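Endoglucanase (Clostridium thermocellum, PDB 2YIK) probably hydrolyses internal beta-1,4-glucosidic bonds of cellulose, as a cellulase of glycoside hydrolase family 9 with bound calcium and zinc ions. Local coordinates at residues A179-V184 and G206-K211; Y164-T169 and A242-Y247; G382-L387 and D426-K431; Y395-Q400 and A503-A508. All coordinates share one frame; numbering follows the deposited sequence.

Contact 1 (A179-V184 and G206-K211); sequences AFCHQV and GWFITK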
loop_
_atom_site.group_PDB
_atom_site.type_symbol
_atom_site.label_atom_id
_atom_site.label_comp_id
_atom_site.label_asym_id
_atom_site.label_seq_id
_atom_site.Cartn_x
_atom_site.Cartn_y
_atom_site.Cartn_z
ATOM N N ALA A 179 4.878 -21.382 -5.215
ATOM C CA ALA A 179 5.457 -20.219 -5.873
ATOM C C ALA A 179 4.498 -19.034 -5.759
ATOM O O ALA A 179 3.276 -19.206 -5.661
ATOM C CB ALA A 179 5.740 -20.525 -7.340
ATOM N N PHE A 180 5.061 -17.831 -5.757
ATOM C CA PHE A 180 4.263 -16.619 -5.687
ATOM C C PHE A 180 4.764 -15.631 -6.727
ATOM O O PHE A 180 5.929 -15.228 -6.700
ATOM C CB PHE A 180 4.355 -15.978 -4.299
ATOM C CG PHE A 180 3.675 -14.633 -4.204
ATOM C CD1 PHE A 180 2.285 -14.530 -4.274
ATOM C CD2 PHE A 180 4.427 -13.465 -4.103
ATOM C CE1 PHE A 180 1.656 -13.283 -4.229
ATOM C CE2 PHE A 180 3.803 -12.209 -4.058
ATOM C CZ PHE A 180 2.421 -12.119 -4.129
ATOM N N CYS A 181 3.899 -15.252 -7.658
ATOM C CA CYS A 181 4.300 -14.280 -8.661
ATOM C C CYS A 181 4.159 -12.910 -8.018
ATOM O O CYS A 181 3.053 -12.463 -7.715
ATOM C CB CYS A 181 3.420 -14.346 -9.908
ATOM S SG CYS A 181 3.867 -13.075 -11.137
ATOM N N HIS A 182 5.291 -12.248 -7.823
ATOM C CA HIS A 182 5.310 -10.941 -7.185
ATOM C C HIS A 182 5.467 -9.772 -8.149
ATOM O O HIS A 182 5.302 -8.624 -7.752
ATOM C CB HIS A 182 6.454 -10.884 -6.171
ATOM C CG HIS A 182 7.811 -10.935 -6.794
ATOM N ND1 HIS A 182 8.452 -12.120 -7.109
ATOM C CD2 HIS A 182 8.647 -9.948 -7.190
ATOM C CE1 HIS A 182 9.617 -11.855 -7.666
ATOM N NE2 HIS A 182 9.762 -10.541 -7.728
ATOM N N GLN A 183 5.780 -10.051 -9.407
ATOM C CA GLN A 183 5.979 -8.971 -10.372
ATOM C C GLN A 183 5.677 -9.391 -11.810
ATOM O O GLN A 183 6.025 -10.492 -12.242
ATOM C CB GLN A 183 7.426 -8.462 -10.273
ATOM C CG GLN A 183 7.802 -7.300 -11.186
ATOM C CD GLN A 183 9.263 -6.888 -11.024
ATOM O OE1 GLN A 183 9.771 -6.776 -9.901
ATOM N NE2 GLN A 183 9.941 -6.648 -12.144
ATOM N N VAL A 184 5.010 -8.508 -12.537
ATOM C CA VAL A 184 4.688 -8.746 -13.934
ATOM C C VAL A 184 5.189 -7.496 -14.647
ATOM O O VAL A 184 4.779 -6.378 -14.333
ATOM C CB VAL A 184 3.165 -8.919 -14.154
ATOM C CG1 VAL A 184 2.882 -9.158 -15.628
ATOM C CG2 VAL A 184 2.639 -10.092 -13.316
ATOM N N GLY A 206 7.063 -12.641 -15.882
ATOM C CA GLY A 206 6.457 -12.915 -14.596
ATOM C C GLY A 206 7.590 -13.329 -13.671
ATOM O O GLY A 206 8.361 -14.227 -14.004
ATOM N N TRP A 207 7.722 -12.672 -12.524
ATOM C CA TRP A 207 8.792 -13.016 -11.596
ATOM C C TRP A 207 8.157 -13.713 -10.394
ATOM O O TRP A 207 7.163 -13.240 -9.827
ATOM C CB TRP A 207 9.578 -11.756 -11.194
ATOM C CG TRP A 207 9.968 -10.875 -12.383
ATOM C CD1 TRP A 207 9.130 -10.101 -13.134
ATOM C CD2 TRP A 207 11.286 -10.674 -12.926
ATOM N NE1 TRP A 207 9.837 -9.428 -14.102
ATOM C CE2 TRP A 207 11.159 -9.759 -13.999
ATOM C CE3 TRP A 207 12.555 -11.173 -12.612
ATOM C CZ2 TRP A 207 12.260 -9.333 -14.758
ATOM C CZ3 TRP A 207 13.653 -10.747 -13.371
ATOM C CH2 TRP A 207 13.492 -9.835 -14.430
ATOM N N PHE A 208 8.738 -14.848 -10.019
ATOM C CA PHE A 208 8.197 -15.672 -8.948
ATOM C C PHE A 208 9.134 -15.939 -7.788
ATOM O O PHE A 208 10.334 -16.112 -7.984
ATOM C CB PHE A 208 7.779 -17.044 -9.505
ATOM C CG PHE A 208 6.700 -16.991 -10.553
ATOM C CD1 PHE A 208 6.933 -16.410 -11.795
ATOM C CD2 PHE A 208 5.444 -17.541 -10.300
ATOM C CE1 PHE A 208 5.937 -16.372 -12.765
ATOM C CE2 PHE A 208 4.444 -17.507 -11.265
ATOM C CZ PHE A 208 4.690 -16.924 -12.498
ATOM N N ILE A 209 8.578 -15.977 -6.577
ATOM C CA ILE A 209 9.367 -16.319 -5.399
ATOM C C ILE A 209 9.136 -17.818 -5.232
ATOM O O ILE A 209 8.013 -18.314 -5.360
ATOM C CB ILE A 209 8.918 -15.592 -4.107
ATOM C CG1 ILE A 209 9.365 -14.134 -4.150
ATOM C CG2 ILE A 209 9.560 -16.249 -2.881
ATOM C CD1 ILE A 209 8.228 -13.167 -4.240
ATOM N N THR A 210 10.217 -18.515 -4.929
ATOM C CA THR A 210 10.240 -19.956 -4.786
ATOM C C THR A 210 11.021 -20.278 -3.507
ATOM O O THR A 210 11.685 -19.401 -2.957
ATOM C CB THR A 210 10.934 -20.509 -6.061
ATOM O OG1 THR A 210 9.943 -20.957 -6.991
ATOM C CG2 THR A 210 11.910 -21.575 -5.744
ATOM N N LYS A 211 10.949 -21.516 -3.025
ATOM C CA LYS A 211 11.688 -21.871 -1.820
ATOM C C LYS A 211 13.195 -21.889 -2.107
ATOM O O LYS A 211 14.009 -21.973 -1.187
ATOM C CB LYS A 211 11.260 -23.248 -1.311
ATOM C CG LYS A 211 11.870 -24.423 -2.077
ATOM C CD LYS A 211 11.185 -25.734 -1.720
ATOM C CE LYS A 211 11.324 -26.059 -0.243
ATOM N NZ LYS A 211 12.621 -26.754 0.055
#
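Cys181 lies over one face of the Phe208 ring at the apolar centre of this antiparallel strand pair, which a classic beta bulge interrupts. Its CB stands 3.8 Å from the Phe208 ring centroid, a CH-pi contact, and SG follows over the same ring as a sulfur-aromatic contact, 16° off the ring normal. On the other face of the sheet, Phe180 receives Ile209 CD1 at the edge of its ring, and helix 216-233 packs there through Ile218 and Ile219. Phe180 and Ile209 are a hydrogen-bonded pair: Ile209 N to Phe180 O is 2.8 Å, and Phe180 N bonds back to Ile209 O. Beyond Cys181 the register slips by one, because His182 and Gln183 both face Trp207; His182 N bonds to Trp207 O, and Trp207 N to Gln183 O. Gln183 runs beside Trp207, CG anti to the backbone N (chi1 -178°), which brings NE2 over one face of the indole, toward its rim, with the amide tilted 45° to the ring. Gln183 NE2 and Trp207 NE1, 3.4 Å apart, are both donors and do not bond each other: Trp207 NE1 donates to Gly185 O, Gln183 NE2 chiefly to Gly268 O and also to Gly185 O.

Contact 2 (Y164-T169 and A242-Y247); sequences YFMRCT and AKSLDY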
loop_
_atom_site.group_PDB
_atom_site.type_symbol
_atom_site.label_atom_id
_atom_site.label_comp_id
_atom_site.label_asym_id
_atom_site.label_seq_id
_atom_site.Cartn_x
_atom_site.Cartn_y
_atom_site.Cartn_z
ATOM N N TYR A 164 -5.787 -10.539 -6.772
ATOM C CA TYR A 164 -4.599 -10.618 -7.610
ATOM C C TYR A 164 -3.533 -11.412 -6.849
ATOM O O TYR A 164 -2.920 -12.321 -7.406
ATOM C CB TYR A 164 -4.104 -9.202 -7.939
ATOM C CG TYR A 164 -2.697 -9.097 -8.497
ATOM C CD1 TYR A 164 -2.333 -9.740 -9.680
ATOM C CD2 TYR A 164 -1.744 -8.300 -7.862
ATOM C CE1 TYR A 164 -1.051 -9.584 -10.221
ATOM C CE2 TYR A 164 -0.467 -8.137 -8.383
ATOM C CZ TYR A 164 -0.121 -8.780 -9.563
ATOM O OH TYR A 164 1.149 -8.613 -10.080
ATOM N N PHE A 165 -3.330 -11.079 -5.576
ATOM C CA PHE A 165 -2.348 -11.783 -4.757
ATOM C C PHE A 165 -2.695 -13.277 -4.701
ATOM O O PHE A 165 -1.838 -14.136 -4.904
ATOM C CB PHE A 165 -2.315 -11.219 -3.325
ATOM C CG PHE A 165 -1.940 -9.757 -3.235
ATOM C CD1 PHE A 165 -1.014 -9.195 -4.110
ATOM C CD2 PHE A 165 -2.492 -8.951 -2.239
ATOM C CE1 PHE A 165 -0.643 -7.850 -3.996
ATOM C CE2 PHE A 165 -2.130 -7.609 -2.115
ATOM C CZ PHE A 165 -1.202 -7.055 -2.994
ATOM N N MET A 166 -3.959 -13.584 -4.434
ATOM C CA MET A 166 -4.383 -14.976 -4.349
ATOM C C MET A 166 -4.185 -15.767 -5.637
ATOM O O MET A 166 -3.701 -16.900 -5.591
ATOM C CB MET A 166 -5.833 -15.059 -3.851
ATOM C CG MET A 166 -5.940 -14.684 -2.365
ATOM S SD MET A 166 -7.546 -14.858 -1.558
ATOM C CE MET A 166 -8.313 -13.276 -1.952
ATOM N N ARG A 167 -4.542 -15.183 -6.779
ATOM C CA ARG A 167 -4.359 -15.854 -8.070
ATOM C C ARG A 167 -2.866 -16.094 -8.319
ATOM O O ARG A 167 -2.481 -17.057 -8.979
ATOM C CB ARG A 167 -4.906 -14.995 -9.222
ATOM C CG ARG A 167 -6.410 -15.052 -9.438
ATOM C CD ARG A 167 -6.781 -14.416 -10.779
ATOM N NE ARG A 167 -6.337 -13.034 -10.840
ATOM C CZ ARG A 167 -7.026 -12.001 -10.369
ATOM N NH1 ARG A 167 -8.211 -12.190 -9.807
ATOM N NH2 ARG A 167 -6.514 -10.783 -10.440
ATOM N N CYS A 168 -2.029 -15.206 -7.790
ATOM C CA CYS A 168 -0.581 -15.312 -7.972
ATOM C C CYS A 168 0.101 -16.240 -6.973
ATOM O O CYS A 168 1.308 -16.476 -7.052
ATOM C CB CYS A 168 0.054 -13.919 -7.912
ATOM S SG CYS A 168 -0.264 -12.901 -9.390
ATOM N N THR A 169 -0.672 -16.755 -6.025
ATOM C CA THR A 169 -0.124 -17.670 -5.039
ATOM C C THR A 169 -0.484 -19.081 -5.486
ATOM O O THR A 169 -1.642 -19.494 -5.392
ATOM C CB THR A 169 -0.707 -17.420 -3.631
ATOM O OG1 THR A 169 -0.525 -16.042 -3.272
ATOM C CG2 THR A 169 0.000 -18.303 -2.599
ATOM N N ALA A 242 -12.478 -15.933 4.984
ATOM C CA ALA A 242 -11.813 -17.183 5.343
ATOM C C ALA A 242 -10.776 -17.533 4.296
ATOM O O ALA A 242 -9.687 -18.001 4.626
ATOM C CB ALA A 242 -12.833 -18.321 5.461
ATOM N N LYS A 243 -11.115 -17.319 3.030
ATOM C CA LYS A 243 -10.175 -17.622 1.959
ATOM C C LYS A 243 -8.934 -16.733 2.070
ATOM O O LYS A 243 -7.805 -17.216 1.939
ATOM C CB LYS A 243 -10.833 -17.438 0.595
ATOM C CG LYS A 243 -9.894 -17.715 -0.556
ATOM C CD LYS A 243 -10.680 -18.024 -1.815
ATOM C CE LYS A 243 -9.872 -17.741 -3.069
ATOM N NZ LYS A 243 -10.646 -16.802 -3.950
ATOM N N SER A 244 -9.149 -15.443 2.324
ATOM C CA SER A 244 -8.047 -14.491 2.466
ATOM C C SER A 244 -7.132 -14.922 3.607
ATOM O O SER A 244 -5.911 -14.960 3.455
ATOM C CB SER A 244 -8.580 -13.081 2.751
ATOM O OG SER A 244 -9.419 -12.628 1.703
ATOM N N LEU A 245 -7.730 -15.254 4.747
ATOM C CA LEU A 245 -6.963 -15.682 5.909
ATOM C C LEU A 245 -6.193 -16.969 5.629
ATOM O O LEU A 245 -5.064 -17.132 6.086
ATOM C CB LEU A 245 -7.882 -15.878 7.117
ATOM C CG LEU A 245 -7.189 -16.249 8.436
ATOM C CD1 LEU A 245 -6.144 -15.214 8.799
ATOM C CD2 LEU A 245 -8.230 -16.350 9.544
ATOM N N ASP A 246 -6.804 -17.882 4.880
ATOM C CA ASP A 246 -6.140 -19.139 4.556
ATOM C C ASP A 246 -4.882 -18.867 3.723
ATOM O O ASP A 246 -3.814 -19.430 3.986
ATOM C CB ASP A 246 -7.089 -20.067 3.794
ATOM C CG ASP A 246 -6.399 -21.318 3.301
ATOM O OD1 ASP A 246 -5.784 -22.023 4.110
ATOM O OD2 ASP A 246 -6.470 -21.608 2.095
ATOM N N TYR A 247 -5.005 -18.005 2.719
ATOM C CA TYR A 247 -3.858 -17.657 1.891
ATOM C C TYR A 247 -2.816 -16.886 2.715
ATOM O O TYR A 247 -1.612 -17.101 2.564
ATOM C CB TYR A 247 -4.296 -16.819 0.681
ATOM C CG TYR A 247 -4.757 -17.631 -0.514
ATOM C CD1 TYR A 247 -6.021 -18.228 -0.545
ATOM C CD2 TYR A 247 -3.924 -17.800 -1.622
ATOM C CE1 TYR A 247 -6.444 -18.975 -1.658
ATOM C CE2 TYR A 247 -4.329 -18.541 -2.734
ATOM C CZ TYR A 247 -5.589 -19.124 -2.749
ATOM O OH TYR A 247 -5.982 -19.853 -3.850
HETATM O O HOH W 1 -4.458 -19.730 -6.019
#
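Met166 crosses one face of the Tyr247 ring at a slant, and this Met-aromatic contact carries the packing between the last turn of helix 151-167 and helix 238-257. The methylene comes first: Met166 CG lies 3.9 Å from the ring centroid and 18° off its normal, over the face though somewhat toward the rim, a CH-pi contact. SD continues over the same ring at 4.2 Å from the Tyr247 centroid. The bend at chi3 (-86°) then turns the methyl group aside, and Met166 CE ends 3.9 Å from Ser244 OG, a hydroxyl hydrogen-bonded chiefly to Tyr240 O. Lys243 closes over the sulfur with its aliphatic part, CG being 3.8 Å from Met166 SD. Thr169 approaches the same tyrosine differently, in the ring plane: its CB meets the edge at CD2, the two side chains running in opposite directions. Thr169 OG1 is turned back to Phe165 O, a 2.8 Å bond made from above the carbonyl plane. At the phenol end a water links the segments, hydrogen-bonded to Thr169 O and, at 2.7 Å, to Tyr247 OH. Arg171 makes a cation-pi contact with Tyr247 and a salt bridge with Asp246. Leu226 of helix 216-233 also packs on Met166, while Thr169 reaches Val177 and Phe180 of strand 177-184, so the contact lies where three helices and the small sheet converge.

Contact 3 (G382-L387 and D426-K431); sequences GGYVFL and DYLLGK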
loop_
_atom_site.group_PDB
_atom_site.type_symbol
_atom_site.label_atom_id
_atom_site.label_comp_id
_atom_site.label_asym_id
_atom_site.label_seq_id
_atom_site.Cartn_x
_atom_site.Cartn_y
_atom_site.Cartn_z
ATOM N N GLY A 382 6.850 27.321 4.219
ATOM C CA GLY A 382 5.404 27.287 4.108
ATOM C C GLY A 382 4.673 26.504 5.189
ATOM O O GLY A 382 3.449 26.538 5.239
ATOM N N GLY A 383 5.401 25.787 6.044
ATOM C CA GLY A 383 4.757 25.037 7.116
ATOM C C GLY A 383 4.456 23.570 6.843
ATOM O O GLY A 383 3.693 22.936 7.571
ATOM N N TYR A 384 5.086 23.023 5.812
ATOM C CA TYR A 384 4.883 21.636 5.400
ATOM C C TYR A 384 6.001 20.736 5.925
ATOM O O TYR A 384 7.173 21.025 5.698
ATOM C CB TYR A 384 4.843 21.613 3.872
ATOM C CG TYR A 384 4.808 20.262 3.200
ATOM C CD1 TYR A 384 3.744 19.381 3.404
ATOM C CD2 TYR A 384 5.801 19.899 2.288
ATOM C CE1 TYR A 384 3.666 18.174 2.701
ATOM C CE2 TYR A 384 5.733 18.697 1.583
ATOM C CZ TYR A 384 4.661 17.841 1.795
ATOM O OH TYR A 384 4.579 16.666 1.085
ATOM N N VAL A 385 5.653 19.651 6.619
ATOM C CA VAL A 385 6.683 18.749 7.143
ATOM C C VAL A 385 7.196 17.880 5.993
ATOM O O VAL A 385 6.486 17.050 5.429
ATOM C CB VAL A 385 6.165 17.904 8.330
ATOM C CG1 VAL A 385 7.311 17.114 8.938
ATOM C CG2 VAL A 385 5.561 18.830 9.398
ATOM N N PHE A 386 8.466 18.107 5.681
ATOM C CA PHE A 386 9.192 17.518 4.557
ATOM C C PHE A 386 10.337 16.569 4.969
ATOM O O PHE A 386 11.338 17.028 5.512
ATOM C CB PHE A 386 9.732 18.731 3.782
ATOM C CG PHE A 386 10.419 18.423 2.494
ATOM C CD1 PHE A 386 11.789 18.186 2.466
ATOM C CD2 PHE A 386 9.720 18.481 1.291
ATOM C CE1 PHE A 386 12.462 18.023 1.257
ATOM C CE2 PHE A 386 10.377 18.322 0.075
ATOM C CZ PHE A 386 11.754 18.093 0.056
ATOM N N LEU A 387 10.201 15.264 4.716
ATOM C CA LEU A 387 11.271 14.307 5.062
ATOM C C LEU A 387 12.381 14.448 4.017
ATOM O O LEU A 387 13.535 14.726 4.347
ATOM C CB LEU A 387 10.745 12.866 5.088
ATOM C CG LEU A 387 11.775 11.768 5.387
ATOM C CD1 LEU A 387 12.546 12.083 6.660
ATOM C CD2 LEU A 387 11.056 10.440 5.522
ATOM N N ASP A 426 -4.468 20.289 5.006
ATOM C CA ASP A 426 -4.913 21.572 4.464
ATOM C C ASP A 426 -3.793 22.196 3.618
ATOM O O ASP A 426 -4.075 22.830 2.598
ATOM C CB ASP A 426 -5.353 22.527 5.583
ATOM C CG ASP A 426 -6.665 22.104 6.234
ATOM O OD1 ASP A 426 -7.297 21.135 5.755
ATOM O OD2 ASP A 426 -7.072 22.747 7.225
ATOM N N TYR A 427 -2.532 22.020 4.022
ATOM C CA TYR A 427 -1.428 22.557 3.220
ATOM C C TYR A 427 -1.462 21.851 1.867
ATOM O O TYR A 427 -1.396 22.494 0.814
ATOM C CB TYR A 427 -0.056 22.302 3.875
ATOM C CG TYR A 427 1.141 22.685 2.997
ATOM C CD1 TYR A 427 1.505 21.896 1.908
ATOM C CD2 TYR A 427 1.886 23.849 3.237
ATOM C CE1 TYR A 427 2.571 22.251 1.071
ATOM C CE2 TYR A 427 2.962 24.212 2.405
ATOM C CZ TYR A 427 3.294 23.407 1.320
ATOM O OH TYR A 427 4.324 23.747 0.460
ATOM N N LEU A 428 -1.564 20.526 1.892
ATOM C CA LEU A 428 -1.591 19.762 0.651
ATOM C C LEU A 428 -2.818 20.060 -0.207
ATOM O O LEU A 428 -2.775 19.885 -1.422
ATOM C CB LEU A 428 -1.491 18.257 0.943
ATOM C CG LEU A 428 -0.096 17.776 1.378
ATOM C CD1 LEU A 428 -0.165 16.320 1.840
ATOM C CD2 LEU A 428 0.886 17.928 0.224
ATOM N N LEU A 429 -3.902 20.520 0.410
ATOM C CA LEU A 429 -5.103 20.842 -0.348
ATOM C C LEU A 429 -5.083 22.274 -0.896
ATOM O O LEU A 429 -6.017 22.690 -1.572
ATOM C CB LEU A 429 -6.358 20.618 0.512
ATOM C CG LEU A 429 -6.681 19.156 0.868
ATOM C CD1 LEU A 429 -7.952 19.093 1.709
ATOM C CD2 LEU A 429 -6.850 18.336 -0.411
ATOM N N GLY A 430 -4.026 23.031 -0.601
ATOM C CA GLY A 430 -3.954 24.391 -1.119
ATOM C C GLY A 430 -3.550 25.517 -0.178
ATOM O O GLY A 430 -3.280 26.626 -0.635
ATOM N N LYS A 431 -3.514 25.252 1.125
ATOM C CA LYS A 431 -3.141 26.267 2.107
ATOM C C LYS A 431 -1.605 26.358 2.144
ATOM O O LYS A 431 -0.963 25.979 3.127
ATOM C CB LYS A 431 -3.707 25.873 3.473
ATOM C CG LYS A 431 -3.751 26.985 4.492
ATOM C CD LYS A 431 -4.771 26.671 5.581
ATOM C CE LYS A 431 -4.728 27.718 6.684
ATOM N NZ LYS A 431 -5.471 27.279 7.900
#
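Tyr384 and Tyr427 form an offset aromatic stack between the loop 382-387, which leads into helix 392-408, and the C-terminal end of helix 416-428. The evidence is a centroid separation of 4.7 Å with the ring planes only 11° apart. The offset is large enough that the centre of the Tyr427 ring faces a methylene: Tyr384 CB sits 3.4 Å from that centroid and 11° off the normal, a close CH-pi contact. Although the planes are almost parallel, the two side chains run at about a right angle to each other. With CG anti to the backbone N (chi1 173°), the ring of Tyr384 is set alongside the Tyr427 face, displaced from its centre, while CB keeps its place over that centre. Gly382 O comes to the edge of Tyr427, 3.7 Å from CE2. Leu428 completes the apolar patch, its CD2 lying 3.7 Å from Tyr384 CE1. The phenol groups are held by separate partners: Tyr427 OH by Asp483, which also accepts from Gly382 N, and Tyr384 OH by Ser392. Just beyond the stack the helix closes in a Schellman motif, with Gly430 at positive phi, Lys431 N bonded to Asp426 O at 2.9 Å and Gly430 N to Tyr427 O. Through Ala393 and Asn396 of helix 392-408 and Gln424 of helix 416-428, Tyr384 packs the loop against both helices, which also touch each other through Leu428 and Thr397.

Contact 4 (Y395-Q400 and A503-A508); sequences YNTAAQ and AAFVGA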
loop_
_atom_site.group_PDB
_atom_site.type_symbol
_atom_site.label_atom_id
_atom_site.label_comp_id
_atom_site.label_asym_id
_atom_site.label_seq_id
_atom_site.Cartn_x
_atom_site.Cartn_y
_atom_site.Cartn_z
ATOM N N TYR A 395 5.106 10.549 2.389
ATOM C CA TYR A 395 5.601 10.403 3.758
ATOM C C TYR A 395 4.738 11.198 4.729
ATOM O O TYR A 395 4.385 10.718 5.807
ATOM C CB TYR A 395 7.038 10.910 3.869
ATOM C CG TYR A 395 8.043 10.108 3.090
ATOM C CD1 TYR A 395 8.125 8.730 3.249
ATOM C CD2 TYR A 395 8.963 10.733 2.245
ATOM C CE1 TYR A 395 9.103 7.987 2.594
ATOM C CE2 TYR A 395 9.949 9.996 1.583
ATOM C CZ TYR A 395 10.011 8.624 1.771
ATOM O OH TYR A 395 10.989 7.879 1.154
ATOM N N ASN A 396 4.415 12.426 4.334
ATOM C CA ASN A 396 3.609 13.303 5.165
ATOM C C ASN A 396 2.242 12.700 5.484
ATOM O O ASN A 396 1.830 12.682 6.640
ATOM C CB ASN A 396 3.434 14.663 4.480
ATOM C CG ASN A 396 2.715 15.673 5.363
ATOM O OD1 ASN A 396 1.500 15.617 5.530
ATOM N ND2 ASN A 396 3.471 16.593 5.940
ATOM N N THR A 397 1.539 12.211 4.466
ATOM C CA THR A 397 0.223 11.625 4.697
ATOM C C THR A 397 0.296 10.333 5.520
ATOM O O THR A 397 -0.662 9.988 6.209
ATOM C CB THR A 397 -0.542 11.388 3.363
ATOM O OG1 THR A 397 0.252 10.611 2.459
ATOM C CG2 THR A 397 -0.891 12.728 2.726
ATOM N N ALA A 398 1.434 9.639 5.462
ATOM C CA ALA A 398 1.621 8.421 6.248
ATOM C C ALA A 398 1.701 8.832 7.716
ATOM O O ALA A 398 1.168 8.151 8.594
ATOM C CB ALA A 398 2.892 7.709 5.837
ATOM N N ALA A 399 2.375 9.946 7.982
ATOM C CA ALA A 399 2.485 10.453 9.346
ATOM C C ALA A 399 1.097 10.894 9.801
ATOM O O ALA A 399 0.723 10.699 10.956
ATOM C CB ALA A 399 3.458 11.633 9.404
ATOM N N GLN A 400 0.343 11.502 8.888
ATOM C CA GLN A 400 -1.014 11.946 9.197
ATOM C C GLN A 400 -1.854 10.743 9.617
ATOM O O GLN A 400 -2.588 10.792 10.607
ATOM C CB GLN A 400 -1.657 12.610 7.973
ATOM C CG GLN A 400 -1.121 13.996 7.617
ATOM C CD GLN A 400 -1.905 14.634 6.478
ATOM O OE1 GLN A 400 -3.135 14.567 6.453
ATOM N NE2 GLN A 400 -1.201 15.259 5.536
ATOM N N ALA A 503 -1.831 5.408 -0.944
ATOM C CA ALA A 503 -2.200 4.459 0.104
ATOM C C ALA A 503 -2.582 5.018 1.480
ATOM O O ALA A 503 -3.715 4.829 1.934
ATOM C CB ALA A 503 -1.101 3.415 0.246
ATOM N N ALA A 504 -1.652 5.690 2.154
ATOM C CA ALA A 504 -1.962 6.236 3.475
ATOM C C ALA A 504 -2.867 7.458 3.347
ATOM O O ALA A 504 -3.625 7.783 4.260
ATOM C CB ALA A 504 -0.676 6.603 4.229
ATOM N N PHE A 505 -2.779 8.124 2.202
ATOM C CA PHE A 505 -3.580 9.314 1.922
ATOM C C PHE A 505 -5.077 9.007 2.041
ATOM O O PHE A 505 -5.840 9.817 2.569
ATOM C CB PHE A 505 -3.212 9.841 0.522
ATOM C CG PHE A 505 -4.127 10.922 -0.002
ATOM C CD1 PHE A 505 -4.453 12.037 0.770
ATOM C CD2 PHE A 505 -4.624 10.840 -1.300
ATOM C CE1 PHE A 505 -5.277 13.047 0.262
ATOM C CE2 PHE A 505 -5.449 11.843 -1.823
ATOM C CZ PHE A 505 -5.773 12.954 -1.044
ATOM N N VAL A 506 -5.493 7.834 1.578
ATOM C CA VAL A 506 -6.900 7.463 1.661
ATOM C C VAL A 506 -7.333 7.434 3.123
ATOM O O VAL A 506 -8.317 8.070 3.503
ATOM C CB VAL A 506 -7.160 6.078 1.028
ATOM C CG1 VAL A 506 -8.622 5.656 1.253
ATOM C CG2 VAL A 506 -6.837 6.129 -0.457
ATOM N N GLY A 507 -6.577 6.705 3.937
ATOM C CA GLY A 507 -6.889 6.590 5.350
ATOM C C GLY A 507 -6.859 7.905 6.110
ATOM O O GLY A 507 -7.669 8.116 7.020
ATOM N N ALA A 508 -5.924 8.783 5.748
ATOM C CA ALA A 508 -5.798 10.079 6.408
ATOM C C ALA A 508 -7.061 10.914 6.182
ATOM O O ALA A 508 -7.538 11.585 7.093
ATOM C CB ALA A 508 -4.569 10.823 5.885
HETATM O O HOH W 2 0.075 8.168 1.227
#
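Ala504 CB presses against the backbone of Ala398, 3.6 Å from its CA and 4.1 Å from its CB, where two helices meet through small side chains. The preceding residue, Thr397, faces Phe505. Its OG1 sits between the backbone N and the carbonyl carbon (chi1 54°), hydrogen-bonded to Ala393 O one turn back, and this rotamer leaves CG2 beside the backbone N, from where it reaches Phe505 CD1 at 4.1 Å. The Thr397 and Phe505 side chains pass each other at a slant. A water bridges the two segments on the polar side of Thr397: it donates to OG1 at 2.7 Å and weakly accepts from Phe505 N. The pairing of helices 392-408 and 499-516 is consistent with the (alpha/alpha)6 barrel of family 9 catalytic domains, to which both probably belong; the axes of the two segments approach to 7.8 Å and run at 39°, close spacing that suits alanine-lined surfaces. Further along, Ala508 CB rests 4.0 Å from Gln400 CB and also approaches Thr397 O. The chain of Gln400 is extended beyond CG, and its amide is fixed from within its own helix: NE2 donates to Asn396 OD1 at 2.7 Å, nearly straight at 169°, with the acceptor in the amide plane.

The four contacts form two touching pairs. Contacts 1 and 2, with centres about 14 Å apart, meet at the small sheet, which contact 2 joins at Thr169: Cys181 N lies 2.9 Å from Cys168 O, a probable hydrogen bond, and contact 1 is nested inside the loop that contact 2 closes. Contacts 3 and 4, about 13 Å apart by centres, meet through Val385 O and Asn396 ND2 at 3.1 Å, and their segments alternate along the chain. Contacts 1 and 3 lie on opposite sides of the chain's centre, about 39 Å apart by centres. All four lie away from the predicted catalytic His451. The Val184 side chain of contact 1 is about 8 Å from the zinc ion.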